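2',5'-phosphodiesterase 12 (Homo sapiens, PDB 4Z0V) combines an E-set-type N-terminal domain with a magnesium-containing domain of the endonuclease/exonuclease/phosphatase family, the DNase I-like alpha/beta sandwich fold. Local coordinates at residues I300-A305 and T334-F339; Y66-A71 and C99-G104; A124-V129 and N399-E404; P8-L13 and S39-Y44. One frame throughout, in Å; residues are numbered along the deposited sequence.

Contact 1: I300-A305 and T334-F339; sequences IQMAVA and TGMYHF
M302 and M336 set their side chains across each other at about a right angle, joining two helices on one flank of the DNase I-like alpha/beta sandwich. The axes of 300-305 and 335-339 come within 10.2 Å and run in broadly the same direction, 26° apart, so side chains rather than backbones fill the interval. The methionines touch first near their roots, where M302 CB lies 3.7 Å from M336 CG. Because both chains then bend, their ends meet again further out: the terminal methyl CE of M302 comes within 4.1 Å of M336 SD, so the pair touches both near the backbone and at the sulfur end.

F339, one turn further along its helix, approaches M302 differently. Its CG stands anti to the backbone N (chi1 173°), and the ring reaches across to the flank of helix 300-305. M302 CG sits at the edge of that ring, near its plane, 3.8 Å from F339 CD2. Beyond it, F339 CE2 rests 4.0 Å from the CA of A303, a residue whose side chain is a single methyl, with A303 CB 4.3 Å from F339 CE2.

M302 also packs on F324 of strand 322-327, while the ring of F339 meets H367 edge-to-face, and F339 O is hydrogen-bonded to H367 NE2. At the start of the second helix T334 serves as N-cap: its OG1 accepts from Y337 N at 3.1 Å, nearly straight at 165°.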
loop_
_atom_site.group_PDB
_atom_site.type_symbol
_atom_site.label_atom_id
_atom_site.label_comp_id
_atom_site.label_asym_id
_atom_site.label_seq_id
_atom_site.Cartn_x
_atom_site.Cartn_y
_atom_site.Cartn_z
ATOM N N ILE A 300 -18.687 -9.698 9.688
ATOM C CA ILE A 300 -18.240 -9.890 11.075
ATOM C C ILE A 300 -16.848 -9.282 11.232
ATOM O O ILE A 300 -16.600 -8.593 12.226
ATOM C CB ILE A 300 -18.333 -11.363 11.537
ATOM C CG1 ILE A 300 -19.838 -11.770 11.680
ATOM C CG2 ILE A 300 -17.604 -11.579 12.886
ATOM C CD1 ILE A 300 -20.063 -13.162 11.475
ATOM N N GLN A 301 -15.972 -9.463 10.230
ATOM C CA GLN A 301 -14.627 -8.853 10.311
ATOM C C GLN A 301 -14.720 -7.315 10.391
ATOM O O GLN A 301 -14.039 -6.690 11.226
ATOM C CB GLN A 301 -13.753 -9.279 9.127
ATOM C CG GLN A 301 -13.387 -10.737 9.162
ATOM C CD GLN A 301 -12.424 -11.166 8.083
ATOM O OE1 GLN A 301 -12.434 -10.647 6.954
ATOM N NE2 GLN A 301 -11.684 -12.246 8.356
ATOM N N MET A 302 -15.604 -6.718 9.574
ATOM C CA MET A 302 -15.823 -5.268 9.578
ATOM C C MET A 302 -16.385 -4.805 10.938
ATOM O O MET A 302 -15.952 -3.769 11.447
ATOM C CB MET A 302 -16.747 -4.855 8.408
ATOM C CG MET A 302 -17.069 -3.345 8.344
ATOM S SD MET A 302 -15.612 -2.253 8.314
ATOM C CE MET A 302 -14.733 -2.906 7.057
ATOM N N ALA A 303 -17.303 -5.573 11.541
ATOM C CA ALA A 303 -17.872 -5.219 12.853
ATOM C C ALA A 303 -16.764 -5.202 13.940
ATOM O O ALA A 303 -16.724 -4.277 14.765
ATOM C CB ALA A 303 -18.964 -6.215 13.224
ATOM N N VAL A 304 -15.836 -6.183 13.888
ATOM C CA VAL A 304 -14.680 -6.241 14.815
ATOM C C VAL A 304 -13.794 -5.016 14.542
ATOM O O VAL A 304 -13.345 -4.347 15.489
ATOM C CB VAL A 304 -13.860 -7.551 14.667
ATOM C CG1 VAL A 304 -12.565 -7.507 15.507
ATOM C CG2 VAL A 304 -14.684 -8.787 15.027
ATOM N N ALA A 305 -13.485 -4.781 13.253
ATOM C CA ALA A 305 -12.594 -3.667 12.868
ATOM C C ALA A 305 -13.127 -2.349 13.378
ATOM O O ALA A 305 -12.379 -1.584 13.974
ATOM C CB ALA A 305 -12.418 -3.604 11.343
ATOM N N THR A 334 -22.936 -5.007 -1.555
ATOM C CA THR A 334 -22.907 -5.978 -0.459
ATOM C C THR A 334 -23.444 -5.457 0.868
ATOM O O THR A 334 -23.549 -4.238 1.086
ATOM C CB THR A 334 -21.485 -6.483 -0.231
ATOM O OG1 THR A 334 -20.660 -5.402 0.193
ATOM C CG2 THR A 334 -20.885 -7.145 -1.470
ATOM N N GLY A 335 -23.672 -6.408 1.778
ATOM C CA GLY A 335 -24.062 -6.123 3.145
ATOM C C GLY A 335 -22.931 -5.396 3.845
ATOM O O GLY A 335 -23.173 -4.457 4.581
ATOM N N MET A 336 -21.677 -5.807 3.607
ATOM C CA MET A 336 -20.564 -5.137 4.278
ATOM C C MET A 336 -20.515 -3.663 3.871
ATOM O O MET A 336 -20.433 -2.804 4.739
ATOM C CB MET A 336 -19.216 -5.836 4.028
ATOM C CG MET A 336 -18.091 -5.281 4.937
ATOM S SD MET A 336 -16.589 -4.916 4.000
ATOM C CE MET A 336 -17.112 -3.461 3.009
ATOM N N TYR A 337 -20.655 -3.358 2.581
ATOM C CA TYR A 337 -20.603 -1.964 2.149
ATOM C C TYR A 337 -21.776 -1.149 2.745
ATOM O O TYR A 337 -21.577 -0.011 3.173
ATOM C CB TYR A 337 -20.596 -1.868 0.629
ATOM C CG TYR A 337 -20.356 -0.457 0.147
ATOM C CD1 TYR A 337 -19.065 0.072 0.080
ATOM C CD2 TYR A 337 -21.415 0.355 -0.248
ATOM C CE1 TYR A 337 -18.841 1.377 -0.367
ATOM C CE2 TYR A 337 -21.200 1.648 -0.720
ATOM C CZ TYR A 337 -19.915 2.158 -0.766
ATOM O OH TYR A 337 -19.714 3.440 -1.211
ATOM N N HIS A 338 -22.998 -1.699 2.702
ATOM C CA HIS A 338 -24.185 -1.024 3.266
ATOM C C HIS A 338 -23.957 -0.694 4.776
ATOM O O HIS A 338 -24.238 0.423 5.244
ATOM C CB HIS A 338 -25.401 -1.949 3.087
ATOM C CG HIS A 338 -26.655 -1.423 3.711
ATOM N ND1 HIS A 338 -27.573 -0.691 2.978
ATOM C CD2 HIS A 338 -27.082 -1.510 4.993
ATOM C CE1 HIS A 338 -28.539 -0.376 3.832
ATOM N NE2 HIS A 338 -28.278 -0.836 5.060
ATOM N N PHE A 339 -23.443 -1.656 5.513
ATOM C CA PHE A 339 -23.156 -1.527 6.939
ATOM C C PHE A 339 -22.183 -0.350 7.181
ATOM O O PHE A 339 -22.457 0.510 8.007
ATOM C CB PHE A 339 -22.595 -2.851 7.489
ATOM C CG PHE A 339 -22.102 -2.797 8.927
ATOM C CD1 PHE A 339 -22.946 -2.391 9.958
ATOM C CD2 PHE A 339 -20.791 -3.142 9.243
ATOM C CE1 PHE A 339 -22.492 -2.357 11.283
ATOM C CE2 PHE A 339 -20.336 -3.101 10.564
ATOM C CZ PHE A 339 -21.187 -2.699 11.578
#

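Contact 2: Y66-A71 and C99-G104; sequences YTPSNA and CVVEAG
P68 and V101 provide the main contact between two irregular stretches, and the run leading up to it starts with Y66. Two residues on, P68 points its CB toward 99-104. The CA atoms of P68 and V101 stay 7.3 Å apart and no hydrogen bond crosses the contact, so the meeting is one of apolar side chains. P68 CB lies 3.8 Å from V101 CG1 and 4.0 Å from V101 CG2. With CG1 anti to the backbone N of V101 (chi1 172°), the pair of methyls faces P68 CB, which lies against both.

Both residues also pack on L77, which places the contact within the E-set-type N-terminal domain, a beta fold in which two loops, after strands 56-58 and 93-96, meet beside strand 77-82. Backbone hydrogen bonds fix each partner: P68 is tied to G22, and V101 to G74 and L75. S69 points its CB away from 99-104, while S69 O makes a marginal approach of 4.5 Å to V101 CG1. S69 N bonds to D72 OD2, an oxygen that is also hydrogen-bonded to Y66 OH. The short 3-10 segment then begins, with a weak bond from A71 N to S69 OG, 3.2 Å long and bent to 126°.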
loop_
_atom_site.group_PDB
_atom_site.type_symbol
_atom_site.label_atom_id
_atom_site.label_comp_id
_atom_site.label_asym_id
_atom_site.label_seq_id
_atom_site.Cartn_x
_atom_site.Cartn_y
_atom_site.Cartn_z
ATOM N N TYR A 66 18.442 8.206 -8.412
ATOM C CA TYR A 66 18.836 8.583 -9.771
ATOM C C TYR A 66 17.814 8.022 -10.731
ATOM O O TYR A 66 17.545 6.830 -10.665
ATOM C CB TYR A 66 20.240 8.012 -10.085
ATOM C CG TYR A 66 20.725 8.332 -11.478
ATOM C CD1 TYR A 66 21.265 9.579 -11.779
ATOM C CD2 TYR A 66 20.614 7.401 -12.508
ATOM C CE1 TYR A 66 21.661 9.902 -13.079
ATOM C CE2 TYR A 66 21.072 7.688 -13.799
ATOM C CZ TYR A 66 21.560 8.954 -14.085
ATOM O OH TYR A 66 22.014 9.257 -15.346
ATOM N N THR A 67 17.303 8.837 -11.668
ATOM C CA THR A 67 16.370 8.354 -12.699
ATOM C C THR A 67 17.139 8.359 -14.022
ATOM O O THR A 67 17.447 9.433 -14.558
ATOM C CB THR A 67 15.070 9.189 -12.757
ATOM O OG1 THR A 67 14.495 9.213 -11.466
ATOM C CG2 THR A 67 14.035 8.590 -13.707
ATOM N N PRO A 68 17.484 7.183 -14.572
ATOM C CA PRO A 68 18.262 7.180 -15.827
ATOM C C PRO A 68 17.475 7.749 -16.988
ATOM O O PRO A 68 16.244 7.673 -16.994
ATOM C CB PRO A 68 18.560 5.690 -16.073
ATOM C CG PRO A 68 18.223 4.989 -14.803
ATOM C CD PRO A 68 17.198 5.810 -14.112
ATOM N N SER A 69 18.177 8.311 -17.961
ATOM C CA SER A 69 17.515 8.833 -19.162
ATOM C C SER A 69 17.584 7.759 -20.254
ATOM O O SER A 69 18.257 6.742 -20.060
ATOM C CB SER A 69 18.213 10.108 -19.621
ATOM O OG SER A 69 19.486 9.790 -20.147
ATOM N N ASN A 70 16.987 8.015 -21.440
ATOM C CA ASN A 70 17.105 7.087 -22.558
ATOM C C ASN A 70 18.540 7.050 -23.071
ATOM O O ASN A 70 18.969 6.013 -23.553
ATOM C CB ASN A 70 16.131 7.452 -23.689
ATOM C CG ASN A 70 14.689 7.154 -23.370
ATOM O OD1 ASN A 70 14.369 6.401 -22.444
ATOM N ND2 ASN A 70 13.782 7.752 -24.130
ATOM N N ALA A 71 19.315 8.131 -22.858
ATOM C CA ALA A 71 20.717 8.194 -23.258
ATOM C C ALA A 71 21.591 7.238 -22.430
ATOM O O ALA A 71 22.703 6.920 -22.842
ATOM C CB ALA A 71 21.240 9.615 -23.115
ATOM N N CYS A 99 23.833 -4.842 -13.780
ATOM C CA CYS A 99 23.051 -4.726 -15.016
ATOM C C CYS A 99 23.330 -3.406 -15.697
ATOM O O CYS A 99 23.689 -2.449 -15.021
ATOM C CB CYS A 99 21.567 -4.819 -14.664
ATOM S SG CYS A 99 21.029 -3.535 -13.494
ATOM N N VAL A 100 23.052 -3.324 -17.014
ATOM C CA VAL A 100 23.041 -2.051 -17.723
ATOM C C VAL A 100 21.604 -1.491 -17.642
ATOM O O VAL A 100 20.641 -2.251 -17.441
ATOM C CB VAL A 100 23.534 -2.143 -19.191
ATOM C CG1 VAL A 100 25.011 -2.570 -19.252
ATOM C CG2 VAL A 100 22.630 -3.055 -20.036
ATOM N N VAL A 101 21.454 -0.183 -17.847
ATOM C CA VAL A 101 20.142 0.446 -17.930
ATOM C C VAL A 101 19.423 -0.156 -19.159
ATOM O O VAL A 101 20.039 -0.330 -20.230
ATOM C CB VAL A 101 20.319 1.982 -18.068
ATOM C CG1 VAL A 101 18.980 2.677 -18.346
ATOM C CG2 VAL A 101 21.022 2.571 -16.836
ATOM N N GLU A 102 18.165 -0.525 -18.979
ATOM C CA GLU A 102 17.338 -1.090 -20.052
ATOM C C GLU A 102 16.205 -0.168 -20.410
ATOM O O GLU A 102 15.814 0.676 -19.595
ATOM C CB GLU A 102 16.712 -2.397 -19.562
ATOM C CG GLU A 102 17.491 -3.635 -19.914
ATOM C CD GLU A 102 16.779 -4.847 -19.353
ATOM O OE1 GLU A 102 15.643 -5.131 -19.799
ATOM O OE2 GLU A 102 17.315 -5.451 -18.400
ATOM N N ALA A 103 15.600 -0.389 -21.592
ATOM C CA ALA A 103 14.391 0.328 -21.958
ATOM C C ALA A 103 13.274 -0.209 -21.054
ATOM O O ALA A 103 13.213 -1.419 -20.791
ATOM C CB ALA A 103 14.056 0.075 -23.440
ATOM N N GLY A 104 12.436 0.683 -20.564
ATOM C CA GLY A 104 11.303 0.290 -19.743
ATOM C C GLY A 104 10.065 0.212 -20.610
ATOM O O GLY A 104 10.172 0.422 -21.816
#

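Contact 3: A124-V129 and N399-E404; sequences ALIRTV and NALEVE
L125 and E404 bring the two backbones nearest, yet their CA atoms remain 7.9 Å apart, and no hydrogen bond joins 124-129 to 399-404. The reason is a strand between them: 433-439 pairs antiparallel with both 125-132 and 401-406, so the contact reaches past an intervening strand. At E404 the edge strand turns a corner. At this corner the CB of E404 points toward L125, whose CD2 lies 4.0 Å from both CB and CG of E404; the two side chains cross at about a right angle. It is the aliphatic part of the glutamate that does the touching, at an exposed end of the contact.

I126 makes the buried counterpart. In the sandwich of the endonuclease/exonuclease/phosphatase family two mixed sheets pack together, and here I126 and L401 belong to one of them while L401 leans on I323 of the other. The intervening strand is touched as well, L125 packing on K438 and I126 on W439. With CG1 anti to the carbonyl carbon (chi1 -48°), the extended I126 chain sends CD1 to within 3.9 Å of L401 CD2, again crosswise.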
loop_
_atom_site.group_PDB
_atom_site.type_symbol
_atom_site.label_atom_id
_atom_site.label_comp_id
_atom_site.label_asym_id
_atom_site.label_seq_id
_atom_site.Cartn_x
_atom_site.Cartn_y
_atom_site.Cartn_z
ATOM N N ALA A 124 -2.817 21.661 4.782
ATOM C CA ALA A 124 -4.241 21.434 5.018
ATOM C C ALA A 124 -4.726 20.118 4.406
ATOM O O ALA A 124 -5.843 19.700 4.712
ATOM C CB ALA A 124 -5.059 22.590 4.443
ATOM N N LEU A 125 -3.916 19.485 3.526
ATOM C CA LEU A 125 -4.324 18.269 2.823
ATOM C C LEU A 125 -3.594 17.014 3.294
ATOM O O LEU A 125 -2.511 17.084 3.890
ATOM C CB LEU A 125 -4.108 18.398 1.298
ATOM C CG LEU A 125 -4.762 19.592 0.579
ATOM C CD1 LEU A 125 -4.421 19.577 -0.918
ATOM C CD2 LEU A 125 -6.254 19.596 0.776
ATOM N N ILE A 126 -4.223 15.866 3.008
ATOM C CA ILE A 126 -3.659 14.550 3.236
ATOM C C ILE A 126 -3.855 13.777 1.957
ATOM O O ILE A 126 -4.981 13.334 1.686
ATOM C CB ILE A 126 -4.257 13.778 4.452
ATOM C CG1 ILE A 126 -4.329 14.636 5.741
ATOM C CG2 ILE A 126 -3.484 12.434 4.673
ATOM C CD1 ILE A 126 -5.235 13.941 6.863
ATOM N N ARG A 127 -2.800 13.610 1.161
ATOM C CA ARG A 127 -2.918 12.764 -0.025
ATOM C C ARG A 127 -2.837 11.302 0.452
ATOM O O ARG A 127 -1.814 10.875 0.993
ATOM C CB ARG A 127 -1.840 13.073 -1.068
ATOM C CG ARG A 127 -1.967 12.164 -2.292
ATOM C CD ARG A 127 -1.148 12.657 -3.453
ATOM N NE ARG A 127 -1.724 13.888 -4.005
ATOM C CZ ARG A 127 -1.028 14.888 -4.533
ATOM N NH1 ARG A 127 0.298 14.813 -4.617
ATOM N NH2 ARG A 127 -1.650 15.973 -4.974
ATOM N N THR A 128 -3.871 10.521 0.164
ATOM C CA THR A 128 -3.989 9.154 0.690
ATOM C C THR A 128 -4.084 8.159 -0.445
ATOM O O THR A 128 -4.727 8.434 -1.471
ATOM C CB THR A 128 -5.243 9.099 1.600
ATOM O OG1 THR A 128 -5.124 10.107 2.604
ATOM C CG2 THR A 128 -5.394 7.751 2.301
ATOM N N VAL A 129 -3.327 7.042 -0.310
ATOM C CA VAL A 129 -3.297 5.979 -1.320
ATOM C C VAL A 129 -3.732 4.680 -0.671
ATOM O O VAL A 129 -3.316 4.401 0.457
ATOM C CB VAL A 129 -1.850 5.818 -1.898
ATOM C CG1 VAL A 129 -1.764 4.613 -2.859
ATOM C CG2 VAL A 129 -1.365 7.105 -2.585
ATOM N N ASN A 399 -16.727 13.485 9.981
ATOM C CA ASN A 399 -16.682 14.506 11.056
ATOM C C ASN A 399 -15.509 15.476 10.902
ATOM O O ASN A 399 -15.587 16.607 11.374
ATOM C CB ASN A 399 -16.528 13.846 12.427
ATOM C CG ASN A 399 -17.720 13.068 12.907
ATOM O OD1 ASN A 399 -18.845 13.310 12.504
ATOM N ND2 ASN A 399 -17.498 12.149 13.844
ATOM N N ALA A 400 -14.405 15.021 10.298
ATOM C CA ALA A 400 -13.177 15.806 10.254
ATOM C C ALA A 400 -12.535 15.928 8.889
ATOM O O ALA A 400 -11.601 16.722 8.736
ATOM C CB ALA A 400 -12.168 15.179 11.201
ATOM N N LEU A 401 -12.971 15.126 7.918
ATOM C CA LEU A 401 -12.318 15.128 6.617
ATOM C C LEU A 401 -13.286 15.278 5.498
ATOM O O LEU A 401 -14.435 14.819 5.602
ATOM C CB LEU A 401 -11.551 13.803 6.439
ATOM C CG LEU A 401 -10.399 13.548 7.424
ATOM C CD1 LEU A 401 -10.104 12.070 7.475
ATOM C CD2 LEU A 401 -9.132 14.341 7.026
ATOM N N GLU A 402 -12.814 15.881 4.406
ATOM C CA GLU A 402 -13.583 16.037 3.173
ATOM C C GLU A 402 -12.696 15.716 1.981
ATOM O O GLU A 402 -11.472 15.771 2.103
ATOM C CB GLU A 402 -14.190 17.454 3.063
ATOM C CG GLU A 402 -13.175 18.575 2.965
ATOM C CD GLU A 402 -13.749 19.978 3.025
ATOM O OE1 GLU A 402 -13.022 20.922 2.639
ATOM O OE2 GLU A 402 -14.900 20.141 3.490
ATOM N N VAL A 403 -13.298 15.388 0.835
ATOM C CA VAL A 403 -12.534 15.069 -0.353
ATOM C C VAL A 403 -12.243 16.353 -1.118
ATOM O O VAL A 403 -13.165 17.060 -1.543
ATOM C CB VAL A 403 -13.229 14.000 -1.237
ATOM C CG1 VAL A 403 -12.306 13.568 -2.391
ATOM C CG2 VAL A 403 -13.606 12.773 -0.400
ATOM N N GLU A 404 -10.952 16.620 -1.336
ATOM C CA GLU A 404 -10.487 17.756 -2.118
ATOM C C GLU A 404 -10.505 17.360 -3.593
ATOM O O GLU A 404 -11.028 18.107 -4.404
ATOM C CB GLU A 404 -9.095 18.200 -1.653
ATOM C CG GLU A 404 -8.443 19.260 -2.528
ATOM C CD GLU A 404 -8.850 20.709 -2.310
ATOM O OE1 GLU A 404 -9.852 20.973 -1.610
ATOM O OE2 GLU A 404 -8.150 21.588 -2.857
#

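Contact 4: P8-L13 and S39-Y44; sequences PAFTEL and SLFRWY
F10 extends the tip of its ring, CZ, to two residues of the facing strand region, S39 and F41, in what is, by family, an E-set-type beta sandwich, between its two sheets. Its CZ is 4.3 Å from F41 CE1, an oblique meeting of two rings, and equally 4.3 Å from S39 OG. The CB of F10 points toward 39-44, and with CG anti to the carbonyl carbon (chi1 -71°) the ring's CZ lies nearest S39 and F41. F10 belongs to the two-stranded sheet, 9-14 with 28-32, and F41 to the four-stranded one that contains 40-46. One ring-ring contact and the approach of CZ to S39 OG make up the contact; no hydrogen bond crosses it.

In the second shell, C81 of strand 77-82 is touched by both phenylalanines, and F10 also packs on P83 and on L31 of strand 28-32. S39 reaches L31 as well, while its buried hydroxyl has partners of its own: OG is hydrogen-bonded to D35 O and to G84 N, which fixes the oxygen near the aromatic ring. Immediately after F10 the strand is interrupted by a classic beta bulge, T11 and E12 both facing S30, and there E12 OE1 is hydrogen-bonded to S30 OG.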
loop_
_atom_site.group_PDB
_atom_site.type_symbol
_atom_site.label_atom_id
_atom_site.label_comp_id
_atom_site.label_asym_id
_atom_site.label_seq_id
_atom_site.Cartn_x
_atom_site.Cartn_y
_atom_site.Cartn_z
ATOM N N PRO A 8 29.625 7.187 11.558
ATOM C CA PRO A 8 28.576 6.952 10.552
ATOM C C PRO A 8 29.006 5.821 9.621
ATOM O O PRO A 8 30.159 5.782 9.193
ATOM C CB PRO A 8 28.464 8.304 9.825
ATOM C CG PRO A 8 29.109 9.299 10.754
ATOM C CD PRO A 8 30.193 8.545 11.428
ATOM N N ALA A 9 28.119 4.849 9.407
ATOM C CA ALA A 9 28.408 3.681 8.575
ATOM C C ALA A 9 27.140 3.121 7.960
ATOM O O ALA A 9 26.101 3.106 8.610
ATOM C CB ALA A 9 29.113 2.600 9.396
ATOM N N PHE A 10 27.215 2.717 6.683
ATOM C CA PHE A 10 26.109 2.082 5.966
ATOM C C PHE A 10 26.159 0.593 6.305
ATOM O O PHE A 10 27.129 -0.063 5.937
ATOM C CB PHE A 10 26.185 2.321 4.423
ATOM C CG PHE A 10 25.901 3.721 3.928
ATOM C CD1 PHE A 10 24.612 4.241 3.965
ATOM C CD2 PHE A 10 26.911 4.499 3.377
ATOM C CE1 PHE A 10 24.352 5.546 3.525
ATOM C CE2 PHE A 10 26.648 5.797 2.927
ATOM C CZ PHE A 10 25.374 6.316 3.008
ATOM N N THR A 11 25.164 0.081 7.072
ATOM C CA THR A 11 25.064 -1.338 7.453
ATOM C C THR A 11 24.583 -2.160 6.259
ATOM O O THR A 11 24.916 -3.343 6.131
ATOM C CB THR A 11 24.142 -1.532 8.651
ATOM O OG1 THR A 11 22.847 -1.013 8.345
ATOM C CG2 THR A 11 24.684 -0.890 9.907
ATOM N N GLU A 12 23.777 -1.530 5.393
ATOM C CA GLU A 12 23.269 -2.147 4.174
ATOM C C GLU A 12 23.403 -1.114 3.085
ATOM O O GLU A 12 23.140 0.062 3.329
ATOM C CB GLU A 12 21.806 -2.635 4.324
ATOM C CG GLU A 12 21.601 -3.700 5.389
ATOM C CD GLU A 12 20.196 -4.241 5.543
ATOM O OE1 GLU A 12 19.298 -3.479 5.972
ATOM O OE2 GLU A 12 20.002 -5.446 5.267
ATOM N N LEU A 13 23.944 -1.523 1.953
ATOM C CA LEU A 13 24.130 -0.695 0.764
ATOM C C LEU A 13 23.888 -1.637 -0.371
ATOM O O LEU A 13 24.666 -2.595 -0.532
ATOM C CB LEU A 13 25.521 -0.027 0.743
ATOM C CG LEU A 13 25.695 1.046 -0.314
ATOM C CD1 LEU A 13 24.832 2.242 -0.016
ATOM C CD2 LEU A 13 27.127 1.478 -0.406
ATOM N N SER A 39 24.515 12.888 4.664
ATOM C CA SER A 39 25.397 12.047 3.856
ATOM C C SER A 39 25.616 12.620 2.455
ATOM O O SER A 39 24.894 13.512 2.036
ATOM C CB SER A 39 24.837 10.629 3.784
ATOM O OG SER A 39 24.894 10.045 5.076
ATOM N N LEU A 40 26.664 12.151 1.756
ATOM C CA LEU A 40 27.005 12.661 0.418
ATOM C C LEU A 40 26.703 11.598 -0.608
ATOM O O LEU A 40 27.027 10.430 -0.387
ATOM C CB LEU A 40 28.510 13.037 0.336
ATOM C CG LEU A 40 29.069 14.060 1.355
ATOM C CD1 LEU A 40 30.562 14.283 1.126
ATOM C CD2 LEU A 40 28.325 15.387 1.298
ATOM N N PHE A 41 26.084 11.983 -1.710
ATOM C CA PHE A 41 25.767 11.047 -2.787
ATOM C C PHE A 41 26.246 11.592 -4.097
ATOM O O PHE A 41 26.138 12.793 -4.354
ATOM C CB PHE A 41 24.238 10.818 -2.885
ATOM C CG PHE A 41 23.629 10.289 -1.617
ATOM C CD1 PHE A 41 23.733 8.948 -1.287
ATOM C CD2 PHE A 41 22.938 11.132 -0.752
ATOM C CE1 PHE A 41 23.193 8.460 -0.085
ATOM C CE2 PHE A 41 22.390 10.638 0.443
ATOM C CZ PHE A 41 22.526 9.310 0.767
ATOM N N ARG A 42 26.740 10.723 -4.949
ATOM C CA ARG A 42 27.110 11.145 -6.297
ATOM C C ARG A 42 26.909 9.964 -7.217
ATOM O O ARG A 42 27.384 8.884 -6.911
ATOM C CB ARG A 42 28.561 11.672 -6.372
ATOM C CG ARG A 42 29.004 12.061 -7.794
ATOM C CD ARG A 42 28.209 13.235 -8.371
ATOM N NE ARG A 42 28.639 14.516 -7.795
ATOM C CZ ARG A 42 28.343 15.701 -8.317
ATOM N NH1 ARG A 42 28.765 16.815 -7.730
ATOM N NH2 ARG A 42 27.616 15.783 -9.420
ATOM N N TRP A 43 26.217 10.170 -8.323
ATOM C CA TRP A 43 25.971 9.101 -9.270
ATOM C C TRP A 43 26.871 9.253 -10.478
ATOM O O TRP A 43 27.047 10.367 -10.994
ATOM C CB TRP A 43 24.510 9.109 -9.710
ATOM C CG TRP A 43 23.588 8.550 -8.671
ATOM C CD1 TRP A 43 22.887 9.246 -7.718
ATOM C CD2 TRP A 43 23.186 7.189 -8.558
ATOM N NE1 TRP A 43 22.099 8.378 -6.991
ATOM C CE2 TRP A 43 22.248 7.113 -7.501
ATOM C CE3 TRP A 43 23.495 6.019 -9.285
ATOM C CZ2 TRP A 43 21.660 5.901 -7.118
ATOM C CZ3 TRP A 43 22.917 4.823 -8.894
ATOM C CH2 TRP A 43 22.002 4.778 -7.834
ATOM N N TYR A 44 27.361 8.115 -10.973
ATOM C CA TYR A 44 28.175 8.007 -12.180
ATOM C C TYR A 44 27.564 7.067 -13.174
ATOM O O TYR A 44 26.816 6.162 -12.798
ATOM C CB TYR A 44 29.576 7.483 -11.880
ATOM C CG TYR A 44 30.330 8.305 -10.879
ATOM C CD1 TYR A 44 30.120 8.137 -9.512
ATOM C CD2 TYR A 44 31.328 9.191 -11.287
ATOM C CE1 TYR A 44 30.846 8.871 -8.574
ATOM C CE2 TYR A 44 32.067 9.924 -10.357
ATOM C CZ TYR A 44 31.815 9.761 -9.001
ATOM O OH TYR A 44 32.520 10.481 -8.068
#

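Overall arrangement
The four contacts divide between two domains. Contacts 2 and 4 share the N-terminal one, their centres 21 Å apart, and they touch directly where Y66 CB comes 3.4 Å from W43 CE2. Contacts 1 and 3 belong to the sandwich that also carries the magnesium ion; their centres are 23 Å apart and their nearest atoms about 11 Å. Contact 1 is nested in the long loop closed by contact 3, whereas 4, 2 and 3 follow one another in series along the chain. Between the domains no contact touches another: contacts 2 and 3 come to about 17 Å at their nearest atoms, while the centres of contacts 1 and 4 are 47 Å apart.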